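Local atomic coordinates of cysteine desulfurase (Elizabethkingia anophelis NUHP1, PDB entry 5VPR), a protein that probably removes sulfur from L-cysteine with the help of pyridoxal 5'-phosphate, leaving L-alanine and passing the sulfur to a carrier. Residues M76-R80 against E94-T98; F86-K90 against I217-T221; L147-P151 against V162-W166; E312-Y318 against F390-F396. All blocks are in the same frame, centred on the assembly; numbering follows the deposited sequence.

Interaction 1 of 4, residues M76-R80 against E94-T98; sequences MEDAR and EVLFT
The Arg80 guanidinium has the Phe97 ring against one face, with CE1 of Phe97 3.5 Å from CZ of Arg80, over its centre. The two planes are 55° apart, so this is not a parallel stack. At the guanidinium edge, close to its plane, lie Val95 and the Glu77 carboxylate. NH1 of Arg80 donates to O of Val95 at 2.8 Å, in the carbonyl plane. Side-on, Arg80 holds Glu77 with two nitrogens: NE reaches OE1 at 3.1 Å, and NH2 meets the syn lone pair of OE2 at 3.2 Å. NH1 also forms a salt bridge with Glu281, which accepts from N of Phe97. These bonds fix the rotation of the guanidinium. A bend at chi3 (-46°) brings the guanidinium up to CE1 of Phe97, while CG of Arg80 lies 3.8 Å from CB of Val95. The edge of the Phe97 ring meets the backbone of Ala79. SD of Met76 stands 5.2 Å from the centroid of the Phe97 ring, obliquely, a Met-aromatic contact. Helix 67-87 thus packs on strand 95-98, an outermost strand of the seven-stranded sheet. The sheet and its packed helices belong to the large PLP-binding domain typical of class-V aminotransferases.

Interaction 2 of 4, residues F86-K90 against I217-T221; sequences FINAK and IDVQT
Ile87 and Ile217 bring their backbones to 5.0 Å between CA atoms, and the touching parts run almost parallel, 7° apart. N of Val219 donates to O of Ile87 at 2.9 Å in a nearly straight bond. The Asn88 and Asp218 side chains run alongside each other in the same direction, with amide and carboxylate planes 77° apart. Asn88 carries CG opposite its backbone N (chi1 -160°), which brings ND2 alongside Asp218. ND2 of Asn88 gives its stronger bond to OD1 of Asp218, at 3.0 Å, and a weak one to OD2. It reaches OD1 from above the carboxylate plane. N of Thr221 reaches OD1 of Asp218 from the opposite face, at 3.2 Å. OD1 is gripped between a side chain of one segment and the first turn of the other. Gln220 crosses Asn88 at about a right angle, and its NE2 donates to O of Asn88 at 2.9 Å, from above the carbonyl plane. CB of Ile87 meets CG2 of Ile217 at 4.1 Å and CG1 of Val219 at 4.0 Å. Tyr244 of strand 241-245 touches Ile87, Ala89 and Val219. The contact joins two helix ends: a Schellman motif, with Asn88 as its C-prime residue at positive phi, closes helix 67-87, and Asp218 is the N-cap of helix 219-222.

Interaction 3 of 4, residues L147-P151 against V162-W166; sequences LRVIP and VLDEW
Arg148 lays its guanidinium flat on the Trp166 indole, with planes 27° apart. CZ of Arg148 sits 3.6 Å from the centroid of the five-membered ring of Trp166, over the face, a cation-pi contact. NH1 of Arg148 leans toward the base of the indole, 3.2 Å from CG of Trp166. CB of Arg148 covers the same face further out, 4.2 Å from the centroid of the six-membered ring of Trp166, a CH-pi contact. The bend at chi3 (79°) turns the guanidinium back across the indole, so one arginine spans both rings. CG2 of Val162 lies against the opposite face of the indole. The far edge of the indole points at the strand backbone, where the Val149 carbonyl lies near the ring plane. This joins a short helix, 163-166, to strand 146-150. That strand is an outermost one of the seven-stranded sheet in the PLP-binding domain of this class-V family, and no helix or strand intervenes between the segments. Beyond the indole, CD1 of Ile150 meets CD2 of Leu163 at 3.9 Å. CD of Pro151 meets CG1 of Val162 at 4.1 Å. In the next shell, Glu121 makes a salt bridge to NH1 of Arg148, which helps to hold the guanidinium over the ring. Ile123 of the adjacent strand 121-125 touches both Ile150 and Trp166.

Interaction 4 of 4, residues E312-Y318 against F390-F396; sequences EHALLEY and FAVYNTF
Leu315 and Phe396 bury the largest areas here, followed by Phe390. CD2 of Leu315 sits over one face of the Phe396 ring, 4.1 Å from the centroid, a CH-pi contact. CD1 of Leu315 lies 3.6 Å from O of Asn394 and 4.1 Å from CB of Phe390. CB of Leu315 lies over one face of the Phe390 ring, offset toward the rim. Phe390 also meets Leu316, its CE2 lying 4.2 Å from CD1 of Leu316. CZ of Phe396 is 3.8 Å from CB of Ala314, and its CD1 edge faces the Tyr318 ring in an offset edge-to-face pair, centroids 5.4 Å apart and planes at 88°. A chi1 of -60° sets the Phe396 ring opposite its own carbonyl carbon, bringing its edge to Ala314 and Tyr318. A type I turn from Ala391 to Asn394 shapes the loop, and N of Ala391 bonds to OD1 of Asn394 at 2.8 Å. OE1 of Glu312 lies 3.3 Å from CA of Ala391, while OE2 is hydrogen-bonded to His214. OH of Tyr318 is hydrogen-bonded to Asp400. Ile399 of helix 396-413 touches Leu315, Tyr318 and Phe390. Thus helix 305-324 packs against the connection from strand 386-389 to helix 396-413, with Val342 of strand 341-345 touching both Leu316 and Phe390.

Overall arrangement
Interactions 1 and 2 are neighbours, with centres 14 Å apart. They share helix 67-87 and touch where Val95 packs on Ala89. Along the chain their segments alternate. Interaction 3 falls between the two segments of interaction 2, and its centre is about 34 Å from that of interaction 1. Interactions 1 and 3 sit at the two outermost strands of the same seven-stranded sheet, 95-98 and 146-150. Interaction 4 comes last in sequence. Its centre lies about 26 Å from that of interaction 2. Interactions 1 and 3 pack helices on these edge strands, interaction 2 joins two helix ends beside the sheet, and interaction 4 lies apart, beside the antiparallel sheet that contains strand 386-389.

Interaction 1 of 4, residues M76-R80 against E94-T98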
# COMPACT_ATOMS: atom_id res chain seq x y z
N MET A 76 22.14 1.36 6.12
CA MET A 76 21.18 1.27 5.01
C MET A 76 21.10 -0.15 4.48
O MET A 76 20.01 -0.63 4.14
CB MET A 76 21.56 2.24 3.88
CG MET A 76 20.35 2.63 3.01
SD MET A 76 20.75 3.75 1.66
CE MET A 76 21.35 2.57 0.44
N GLU A 77 22.24 -0.87 4.45
CA GLU A 77 22.23 -2.25 4.00
C GLU A 77 21.56 -3.16 5.02
O GLU A 77 20.88 -4.13 4.64
CB GLU A 77 23.65 -2.76 3.69
CG GLU A 77 24.29 -2.10 2.47
CD GLU A 77 23.38 -2.11 1.23
OE1 GLU A 77 22.86 -3.19 0.88
OE2 GLU A 77 23.19 -1.03 0.62
N ASP A 78 21.73 -2.88 6.32
CA ASP A 78 20.94 -3.58 7.33
C ASP A 78 19.44 -3.39 7.08
O ASP A 78 18.65 -4.33 7.23
CB ASP A 78 21.28 -3.08 8.73
CG ASP A 78 22.68 -3.47 9.17
OD1 ASP A 78 23.28 -4.39 8.57
OD2 ASP A 78 23.18 -2.84 10.13
N ALA A 79 19.04 -2.17 6.72
CA ALA A 79 17.63 -1.91 6.45
C ALA A 79 17.14 -2.68 5.23
O ALA A 79 16.03 -3.24 5.24
CB ALA A 79 17.39 -0.41 6.26
N ARG A 80 17.98 -2.76 4.19
CA ARG A 80 17.61 -3.56 3.03
C ARG A 80 17.35 -5.01 3.43
O ARG A 80 16.42 -5.64 2.91
CB ARG A 80 18.68 -3.50 1.95
CG ARG A 80 18.20 -4.07 0.60
CD ARG A 80 19.31 -4.15 -0.47
NE ARG A 80 20.14 -2.93 -0.58
CZ ARG A 80 19.93 -1.91 -1.41
NH1 ARG A 80 18.88 -1.90 -2.23
NH2 ARG A 80 20.78 -0.88 -1.43
N GLU A 94 17.64 -8.29 -4.47
CA GLU A 94 16.35 -8.15 -5.15
C GLU A 94 15.50 -7.04 -4.55
O GLU A 94 14.43 -6.73 -5.10
CB GLU A 94 15.59 -9.49 -5.10
CG GLU A 94 16.29 -10.62 -5.91
CD GLU A 94 15.64 -12.01 -5.75
OE1 GLU A 94 15.23 -12.36 -4.62
OE2 GLU A 94 15.56 -12.75 -6.75
N VAL A 95 15.93 -6.43 -3.45
CA VAL A 95 15.16 -5.38 -2.77
C VAL A 95 15.74 -4.04 -3.19
O VAL A 95 16.89 -3.72 -2.85
CB VAL A 95 15.20 -5.56 -1.25
CG1 VAL A 95 14.32 -4.50 -0.55
CG2 VAL A 95 14.75 -6.98 -0.86
N LEU A 96 14.98 -3.25 -3.95
CA LEU A 96 15.43 -1.94 -4.40
C LEU A 96 14.71 -0.84 -3.63
O LEU A 96 13.48 -0.86 -3.51
CB LEU A 96 15.18 -1.75 -5.90
CG LEU A 96 15.48 -2.93 -6.84
CD1 LEU A 96 15.10 -2.53 -8.26
CD2 LEU A 96 16.94 -3.36 -6.77
N PHE A 97 15.47 0.13 -3.13
CA PHE A 97 14.90 1.32 -2.50
C PHE A 97 14.41 2.29 -3.57
O PHE A 97 15.12 2.59 -4.53
CB PHE A 97 15.93 2.02 -1.61
CG PHE A 97 16.35 1.21 -0.39
CD1 PHE A 97 17.67 0.75 -0.27
CD2 PHE A 97 15.45 0.94 0.63
CE1 PHE A 97 18.06 0.01 0.86
CE2 PHE A 97 15.83 0.21 1.76
CZ PHE A 97 17.14 -0.26 1.87
N THR A 98 13.18 2.78 -3.40
CA THR A 98 12.66 3.79 -4.32
C THR A 98 12.11 4.92 -3.47
O THR A 98 12.21 4.88 -2.24
CB THR A 98 11.54 3.22 -5.20
OG1 THR A 98 10.45 2.88 -4.35
CG2 THR A 98 12.01 1.93 -5.94

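Interaction 2 of 4, residues F86-K90 against I217-T221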
# COMPACT_ATOMS: atom_id res chain seq x y z
N PHE A 86 11.27 -9.26 5.50
CA PHE A 86 9.87 -8.87 5.66
C PHE A 86 8.99 -9.41 4.53
O PHE A 86 7.87 -9.88 4.78
CB PHE A 86 9.80 -7.34 5.75
CG PHE A 86 8.43 -6.80 6.03
CD1 PHE A 86 7.82 -6.97 7.26
CD2 PHE A 86 7.76 -6.06 5.06
CE1 PHE A 86 6.56 -6.43 7.53
CE2 PHE A 86 6.49 -5.52 5.31
CZ PHE A 86 5.90 -5.71 6.54
N ILE A 87 9.47 -9.36 3.29
CA ILE A 87 8.71 -9.88 2.15
C ILE A 87 9.19 -11.26 1.71
O ILE A 87 8.70 -11.80 0.71
CB ILE A 87 8.74 -8.90 0.96
CG1 ILE A 87 10.15 -8.81 0.36
CG2 ILE A 87 8.18 -7.52 1.38
CD1 ILE A 87 10.23 -7.88 -0.87
N ASN A 88 10.12 -11.87 2.46
CA ASN A 88 10.71 -13.17 2.13
C ASN A 88 11.29 -13.19 0.71
O ASN A 88 11.15 -14.18 -0.02
CB ASN A 88 9.73 -14.33 2.33
CG ASN A 88 10.46 -15.66 2.48
OD1 ASN A 88 11.57 -15.70 2.99
ND2 ASN A 88 9.84 -16.76 2.00
N ALA A 89 11.96 -12.11 0.33
CA ALA A 89 12.79 -12.15 -0.87
C ALA A 89 13.98 -13.08 -0.64
O ALA A 89 14.56 -13.12 0.45
CB ALA A 89 13.28 -10.74 -1.25
N LYS A 90 14.35 -13.83 -1.68
CA LYS A 90 15.46 -14.76 -1.53
C LYS A 90 16.80 -14.03 -1.39
O LYS A 90 17.69 -14.51 -0.68
CB LYS A 90 15.50 -15.73 -2.71
CG LYS A 90 16.58 -16.78 -2.62
CD LYS A 90 16.39 -17.86 -3.68
CE LYS A 90 17.48 -18.91 -3.61
NZ LYS A 90 17.25 -19.98 -4.62
N ILE A 217 3.43 -10.69 3.54
CA ILE A 217 3.81 -10.85 2.15
C ILE A 217 4.93 -11.89 2.06
O ILE A 217 5.90 -11.81 2.81
CB ILE A 217 4.27 -9.51 1.54
CG1 ILE A 217 3.16 -8.45 1.64
CG2 ILE A 217 4.78 -9.70 0.11
CD1 ILE A 217 1.88 -8.83 0.95
N ASP A 218 4.79 -12.84 1.14
CA ASP A 218 5.84 -13.82 0.83
C ASP A 218 5.95 -13.86 -0.69
O ASP A 218 5.20 -14.58 -1.36
CB ASP A 218 5.52 -15.21 1.41
CG ASP A 218 6.66 -16.22 1.23
OD1 ASP A 218 7.50 -16.08 0.31
OD2 ASP A 218 6.71 -17.19 2.02
N VAL A 219 6.91 -13.10 -1.23
CA VAL A 219 7.03 -12.98 -2.68
C VAL A 219 7.52 -14.28 -3.30
O VAL A 219 7.31 -14.49 -4.50
CB VAL A 219 7.98 -11.82 -3.07
CG1 VAL A 219 7.45 -10.47 -2.53
CG2 VAL A 219 9.41 -12.11 -2.59
N GLN A 220 8.16 -15.16 -2.52
CA GLN A 220 8.59 -16.44 -3.07
C GLN A 220 7.40 -17.36 -3.32
O GLN A 220 7.28 -17.95 -4.40
CB GLN A 220 9.63 -17.12 -2.16
CG GLN A 220 11.03 -16.50 -2.33
CD GLN A 220 12.13 -17.25 -1.59
OE1 GLN A 220 12.61 -18.29 -2.05
NE2 GLN A 220 12.55 -16.71 -0.45
N THR A 221 6.50 -17.48 -2.35
CA THR A 221 5.30 -18.27 -2.61
C THR A 221 4.34 -17.54 -3.54
O THR A 221 3.64 -18.18 -4.33
CB THR A 221 4.61 -18.67 -1.29
OG1 THR A 221 4.34 -17.49 -0.52
CG2 THR A 221 5.50 -19.60 -0.49

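Interaction 3 of 4, residues L147-P151 against V162-W166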
# COMPACT_ATOMS: atom_id res chain seq x y z
N LEU A 147 -2.80 -1.60 -24.85
CA LEU A 147 -3.15 -1.68 -23.44
C LEU A 147 -4.53 -2.29 -23.28
O LEU A 147 -5.47 -1.92 -24.00
CB LEU A 147 -3.11 -0.29 -22.80
CG LEU A 147 -3.27 -0.21 -21.28
CD1 LEU A 147 -2.00 -0.64 -20.57
CD2 LEU A 147 -3.68 1.19 -20.87
N ARG A 148 -4.67 -3.23 -22.35
CA ARG A 148 -5.94 -3.86 -22.04
C ARG A 148 -6.20 -3.77 -20.55
O ARG A 148 -5.28 -3.92 -19.74
CB ARG A 148 -5.97 -5.31 -22.51
CG ARG A 148 -5.22 -5.54 -23.81
CD ARG A 148 -5.42 -6.94 -24.32
NE ARG A 148 -6.70 -7.08 -24.99
CZ ARG A 148 -7.18 -8.23 -25.45
NH1 ARG A 148 -6.48 -9.35 -25.30
NH2 ARG A 148 -8.36 -8.27 -26.04
N VAL A 149 -7.45 -3.53 -20.18
CA VAL A 149 -7.81 -3.24 -18.80
C VAL A 149 -8.80 -4.29 -18.33
O VAL A 149 -9.83 -4.49 -18.98
CB VAL A 149 -8.40 -1.83 -18.65
CG1 VAL A 149 -8.68 -1.53 -17.17
CG2 VAL A 149 -7.45 -0.81 -19.23
N ILE A 150 -8.48 -4.95 -17.23
CA ILE A 150 -9.42 -5.92 -16.66
C ILE A 150 -10.63 -5.17 -16.12
O ILE A 150 -10.47 -4.24 -15.31
CB ILE A 150 -8.73 -6.74 -15.56
CG1 ILE A 150 -7.55 -7.52 -16.13
CG2 ILE A 150 -9.74 -7.68 -14.90
CD1 ILE A 150 -6.72 -8.23 -15.09
N PRO A 151 -11.85 -5.51 -16.53
CA PRO A 151 -13.02 -4.77 -16.05
C PRO A 151 -13.30 -5.07 -14.59
O PRO A 151 -12.91 -6.10 -14.04
CB PRO A 151 -14.16 -5.27 -16.94
CG PRO A 151 -13.53 -6.14 -17.99
CD PRO A 151 -12.22 -6.61 -17.44
N VAL A 162 -11.69 -12.81 -17.78
CA VAL A 162 -11.34 -12.27 -19.09
C VAL A 162 -9.92 -12.68 -19.49
O VAL A 162 -9.61 -12.78 -20.68
CB VAL A 162 -11.52 -10.74 -19.08
CG1 VAL A 162 -10.28 -10.02 -18.54
CG2 VAL A 162 -11.87 -10.26 -20.46
N LEU A 163 -9.05 -12.95 -18.51
CA LEU A 163 -7.69 -13.39 -18.82
C LEU A 163 -7.68 -14.68 -19.62
O LEU A 163 -6.78 -14.91 -20.43
CB LEU A 163 -6.88 -13.56 -17.54
CG LEU A 163 -6.73 -12.31 -16.66
CD1 LEU A 163 -5.93 -12.59 -15.39
CD2 LEU A 163 -6.08 -11.21 -17.46
N ASP A 164 -8.70 -15.53 -19.43
CA ASP A 164 -8.78 -16.79 -20.16
C ASP A 164 -8.82 -16.57 -21.67
O ASP A 164 -8.34 -17.43 -22.43
CB ASP A 164 -10.02 -17.57 -19.71
CG ASP A 164 -9.86 -18.17 -18.32
OD1 ASP A 164 -8.75 -18.07 -17.74
OD2 ASP A 164 -10.85 -18.74 -17.80
N GLU A 165 -9.35 -15.44 -22.12
CA GLU A 165 -9.37 -15.11 -23.55
C GLU A 165 -8.24 -14.17 -23.97
O GLU A 165 -7.78 -14.26 -25.11
CB GLU A 165 -10.72 -14.48 -23.92
N TRP A 166 -7.78 -13.28 -23.08
CA TRP A 166 -6.78 -12.28 -23.45
C TRP A 166 -5.35 -12.81 -23.45
O TRP A 166 -4.52 -12.34 -24.25
CB TRP A 166 -6.84 -11.08 -22.50
CG TRP A 166 -8.07 -10.25 -22.62
CD1 TRP A 166 -9.11 -10.43 -23.48
CD2 TRP A 166 -8.39 -9.09 -21.84
NE1 TRP A 166 -10.06 -9.46 -23.28
CE2 TRP A 166 -9.64 -8.62 -22.28
CE3 TRP A 166 -7.73 -8.41 -20.81
CZ2 TRP A 166 -10.25 -7.50 -21.73
CZ3 TRP A 166 -8.34 -7.30 -20.26
CH2 TRP A 166 -9.58 -6.85 -20.72

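Interaction 4 of 4, residues E312-Y318 against F390-F396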
# COMPACT_ATOMS: atom_id res chain seq x y z
N GLU A 312 -7.27 -5.69 12.87
CA GLU A 312 -7.88 -4.88 11.82
C GLU A 312 -9.10 -5.57 11.24
O GLU A 312 -10.10 -4.90 10.91
CB GLU A 312 -6.85 -4.58 10.72
CG GLU A 312 -5.84 -3.53 11.16
CD GLU A 312 -4.80 -3.16 10.09
OE1 GLU A 312 -4.04 -2.20 10.33
OE2 GLU A 312 -4.73 -3.81 9.03
N HIS A 313 -9.05 -6.89 11.10
CA HIS A 313 -10.24 -7.61 10.65
C HIS A 313 -11.39 -7.45 11.64
O HIS A 313 -12.56 -7.35 11.24
CB HIS A 313 -9.90 -9.08 10.44
CG HIS A 313 -11.08 -9.92 10.08
ND1 HIS A 313 -11.96 -10.41 11.02
CD2 HIS A 313 -11.52 -10.37 8.88
CE1 HIS A 313 -12.90 -11.11 10.41
NE2 HIS A 313 -12.65 -11.11 9.11
N ALA A 314 -11.09 -7.40 12.95
CA ALA A 314 -12.17 -7.21 13.92
C ALA A 314 -12.70 -5.77 13.88
O ALA A 314 -13.91 -5.55 14.04
CB ALA A 314 -11.68 -7.57 15.32
N LEU A 315 -11.82 -4.79 13.66
CA LEU A 315 -12.27 -3.41 13.50
C LEU A 315 -13.21 -3.29 12.31
O LEU A 315 -14.28 -2.67 12.39
CB LEU A 315 -11.07 -2.49 13.31
CG LEU A 315 -10.16 -2.27 14.51
CD1 LEU A 315 -8.95 -1.43 14.10
CD2 LEU A 315 -10.92 -1.58 15.63
N LEU A 316 -12.84 -3.92 11.19
CA LEU A 316 -13.62 -3.83 9.97
C LEU A 316 -14.99 -4.45 10.15
O LEU A 316 -16.01 -3.83 9.81
CB LEU A 316 -12.85 -4.51 8.84
CG LEU A 316 -13.41 -4.46 7.42
CD1 LEU A 316 -13.47 -3.03 7.00
CD2 LEU A 316 -12.54 -5.24 6.45
N GLU A 317 -15.05 -5.67 10.68
CA GLU A 317 -16.34 -6.32 10.89
C GLU A 317 -17.23 -5.50 11.82
O GLU A 317 -18.43 -5.34 11.56
CB GLU A 317 -16.13 -7.73 11.46
N TYR A 318 -16.66 -4.97 12.90
CA TYR A 318 -17.44 -4.18 13.85
C TYR A 318 -17.97 -2.91 13.20
O TYR A 318 -19.16 -2.58 13.32
CB TYR A 318 -16.59 -3.85 15.07
CG TYR A 318 -17.31 -3.07 16.15
CD1 TYR A 318 -16.98 -1.74 16.41
CD2 TYR A 318 -18.31 -3.66 16.90
CE1 TYR A 318 -17.65 -1.03 17.42
CE2 TYR A 318 -18.97 -2.97 17.88
CZ TYR A 318 -18.64 -1.66 18.14
OH TYR A 318 -19.32 -0.99 19.13
N PHE A 390 -8.65 1.72 8.41
CA PHE A 390 -8.11 1.40 9.72
C PHE A 390 -6.63 1.07 9.67
O PHE A 390 -6.11 0.56 8.66
CB PHE A 390 -8.90 0.23 10.34
CG PHE A 390 -10.37 0.50 10.42
CD1 PHE A 390 -10.86 1.43 11.31
CD2 PHE A 390 -11.25 -0.16 9.59
CE1 PHE A 390 -12.22 1.70 11.39
CE2 PHE A 390 -12.62 0.10 9.67
CZ PHE A 390 -13.09 1.03 10.57
N ALA A 391 -5.95 1.39 10.77
CA ALA A 391 -4.58 0.97 11.03
C ALA A 391 -4.55 0.32 12.41
O ALA A 391 -5.59 0.20 13.08
CB ALA A 391 -3.60 2.16 10.94
N VAL A 392 -3.36 -0.08 12.85
CA VAL A 392 -3.26 -0.93 14.04
C VAL A 392 -3.66 -0.19 15.31
O VAL A 392 -4.09 -0.82 16.28
CB VAL A 392 -1.83 -1.50 14.14
CG1 VAL A 392 -0.83 -0.38 14.47
CG2 VAL A 392 -1.78 -2.61 15.18
N TYR A 393 -3.54 1.14 15.33
CA TYR A 393 -3.79 1.90 16.55
C TYR A 393 -5.26 2.29 16.72
O TYR A 393 -5.61 2.86 17.75
CB TYR A 393 -2.92 3.16 16.57
CG TYR A 393 -2.79 3.84 15.22
CD1 TYR A 393 -1.56 3.89 14.56
CD2 TYR A 393 -3.90 4.40 14.59
CE1 TYR A 393 -1.43 4.50 13.32
CE2 TYR A 393 -3.78 5.02 13.35
CZ TYR A 393 -2.54 5.06 12.71
OH TYR A 393 -2.42 5.65 11.47
N ASN A 394 -6.12 1.99 15.75
CA ASN A 394 -7.52 2.36 15.87
C ASN A 394 -8.25 1.42 16.82
O ASN A 394 -7.83 0.27 17.04
CB ASN A 394 -8.18 2.38 14.49
CG ASN A 394 -7.64 3.49 13.61
OD1 ASN A 394 -7.27 3.26 12.45
ND2 ASN A 394 -7.57 4.70 14.16
N THR A 395 -9.34 1.91 17.41
CA THR A 395 -10.04 1.21 18.48
C THR A 395 -11.53 1.05 18.16
O THR A 395 -12.10 1.78 17.35
CB THR A 395 -9.90 1.96 19.82
OG1 THR A 395 -10.65 3.17 19.76
CG2 THR A 395 -8.45 2.28 20.12
N PHE A 396 -12.15 0.10 18.85
CA PHE A 396 -13.60 -0.02 18.75
C PHE A 396 -14.30 1.23 19.28
O PHE A 396 -15.32 1.66 18.74
CB PHE A 396 -14.07 -1.27 19.50
CG PHE A 396 -13.49 -2.54 18.95
CD1 PHE A 396 -13.96 -3.08 17.76
CD2 PHE A 396 -12.47 -3.20 19.62
CE1 PHE A 396 -13.42 -4.24 17.24
CE2 PHE A 396 -11.92 -4.37 19.11
CZ PHE A 396 -12.39 -4.89 17.92